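Local coordinates for cobalamin (Vitamin B12) biosynthesis CbiX protein (Marinobacter aquaeolei, PDB 3LYH) that probably acts as a metal-binding lyase of the CbiX chelatase family, proteins linked to cobalamin (vitamin B12) biosynthesis, at residues Ala39-Glu44 / Pro48-Ile53. Sequence-based numbering, arbitrary orientation. Where two conformers were deposited one is given.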
# COMPACT_ATOMS: atom_id res chain seq x y z
N ALA B 39 -13.40 -4.47 -10.55
CA ALA B 39 -13.99 -4.83 -9.25
C ALA B 39 -12.89 -5.14 -8.25
O ALA B 39 -11.80 -5.59 -8.65
CB ALA B 39 -14.91 -6.02 -9.40
N ILE B 40 -13.17 -4.88 -6.99
CA ILE B 40 -12.26 -5.34 -5.92
C ILE B 40 -12.67 -6.76 -5.51
O ILE B 40 -13.87 -7.10 -5.55
CB ILE B 40 -12.25 -4.43 -4.66
CG1 ILE B 40 -11.12 -4.81 -3.73
CG2 ILE B 40 -13.65 -4.41 -3.94
CD1 ILE B 40 -10.80 -3.81 -2.66
N ALA B 41 -11.67 -7.57 -5.18
CA ALA B 41 -11.90 -8.88 -4.59
C ALA B 41 -10.87 -9.08 -3.49
O ALA B 41 -9.79 -8.45 -3.47
CB ALA B 41 -11.81 -10.02 -5.64
N TYR B 42 -11.23 -9.95 -2.55
CA TYR B 42 -10.41 -10.25 -1.40
C TYR B 42 -9.95 -11.72 -1.43
O TYR B 42 -10.72 -12.62 -1.71
CB TYR B 42 -11.22 -10.02 -0.12
CG TYR B 42 -11.61 -8.57 0.07
CD1 TYR B 42 -10.69 -7.67 0.55
CD2 TYR B 42 -12.91 -8.14 -0.19
CE1 TYR B 42 -11.04 -6.33 0.73
CE2 TYR B 42 -13.28 -6.80 -0.00
CZ TYR B 42 -12.33 -5.92 0.46
OH TYR B 42 -12.65 -4.61 0.66
N MSE B 43 -8.68 -11.91 -1.16
CA MSE B 43 -8.03 -13.23 -1.15
C MSE B 43 -8.69 -14.17 -0.12
O MSE B 43 -8.83 -15.35 -0.38
CB MSE B 43 -6.53 -13.04 -0.88
CG MSE B 43 -5.58 -14.21 -1.23
SE MSE B 43 -3.72 -13.66 -1.05
CE MSE B 43 -4.17 -11.92 -1.57
N GLU B 44 -9.10 -13.61 1.02
CA GLU B 44 -9.78 -14.37 2.05
C GLU B 44 -10.54 -13.49 3.02
O GLU B 44 -10.38 -12.28 3.00
CB GLU B 44 -8.75 -15.14 2.88
CG GLU B 44 -7.82 -14.26 3.70
CD GLU B 44 -6.74 -13.67 2.87
OE1 GLU B 44 -5.99 -14.48 2.32
OE2 GLU B 44 -6.65 -12.42 2.73
N PRO B 48 -16.44 -9.61 -1.76
CA PRO B 48 -16.45 -10.79 -2.62
C PRO B 48 -15.08 -11.42 -2.79
O PRO B 48 -14.04 -10.73 -2.82
CB PRO B 48 -16.97 -10.24 -3.95
CG PRO B 48 -16.48 -8.86 -3.96
CD PRO B 48 -16.31 -8.38 -2.54
N SER B 49 -15.08 -12.74 -2.89
CA SER B 49 -13.89 -13.52 -3.16
C SER B 49 -13.56 -13.40 -4.63
O SER B 49 -14.37 -12.90 -5.43
CB SER B 49 -14.15 -15.01 -2.86
OG SER B 49 -15.16 -15.51 -3.72
N LEU B 50 -12.38 -13.87 -4.99
CA LEU B 50 -11.98 -13.97 -6.42
C LEU B 50 -12.92 -14.87 -7.23
O LEU B 50 -13.27 -14.57 -8.38
CB LEU B 50 -10.52 -14.42 -6.51
CG LEU B 50 -9.63 -14.13 -7.71
CD1 LEU B 50 -9.48 -12.65 -7.91
CD2 LEU B 50 -8.27 -14.74 -7.43
N ASP B 51 -13.34 -16.00 -6.63
CA ASP B 51 -14.26 -16.87 -7.32
C ASP B 51 -15.57 -16.15 -7.63
O ASP B 51 -16.08 -16.30 -8.72
CB ASP B 51 -14.52 -18.17 -6.54
CG ASP B 51 -14.86 -19.32 -7.46
OD1 ASP B 51 -16.06 -19.53 -7.73
OD2 ASP B 51 -13.92 -19.98 -7.93
N THR B 52 -16.08 -15.36 -6.67
CA THR B 52 -17.34 -14.64 -6.85
C THR B 52 -17.27 -13.61 -7.96
O THR B 52 -18.19 -13.51 -8.76
CB THR B 52 -17.81 -13.97 -5.53
OG1 THR B 52 -18.19 -14.99 -4.62
CG2 THR B 52 -18.98 -13.03 -5.77
N ILE B 53 -16.17 -12.87 -8.02
CA ILE B 53 -15.98 -11.91 -9.10
C ILE B 53 -15.82 -12.60 -10.45
O ILE B 53 -16.37 -12.15 -11.48
CB ILE B 53 -14.81 -10.95 -8.79
CG1 ILE B 53 -15.09 -10.13 -7.53
CG2 ILE B 53 -14.55 -9.99 -10.00
CD1 ILE B 53 -16.38 -9.31 -7.55
O HOH W 1 -10.52 -15.11 -3.27
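Ile53 lies over the edge strand at Ala39 and Ala41. Its CG1 meets Ala41 CB at 3.8 Å, while CG2, at 4.0 Å, and CD1 both come near Ala39 CB. With CG1 anti to the carbonyl carbon (chi1 -62°) and CG2 anti to the backbone N, the two branches spread along the strand and CD1 also settles near Ile40 O. Leu50, one helical turn earlier, reaches the Ala41 methyl from a different direction, bringing only CD1 to it, 4.2 Å from CB. Replacing Ile53 by an alanine would probably open a gap over Ala39 and Ala41 and cost the helix much of its apolar grip on the strand.

Pro48, which follows a cis peptide bond, sets its ring alongside the strand: CG packs on Ile40 O, and CD lies 4.1 Å from Tyr42 CD2 on the phenol ring. Its carbonyl O accepts from Tyr42 N at 2.9 Å in a fairly straight bond (161° at the hydrogen), with Ala41 CA also close by. A water takes the next step, donating to Tyr42 O and accepting from Leu50 N, thereby linking the strand end to the helix's first turn. Ser49 N-caps that helix, OG accepting from Thr52 N at 3.1 Å.

The Tyr42 hydroxyl bonds to Glu25 of helix 18-34, whose Phe24 and Ala28 pack on Ile40. Strand 38-42 pairs in parallel with 6-12, from which Ile9 touches Ala41, Leu50 and Ile53; helix 50-59 is the connecting helix of the beta-alpha-beta crossover from strand 38-42 to 64-69, which passes over 6-12, with Leu50 also against Met85 and Leu89 of helix 78-93.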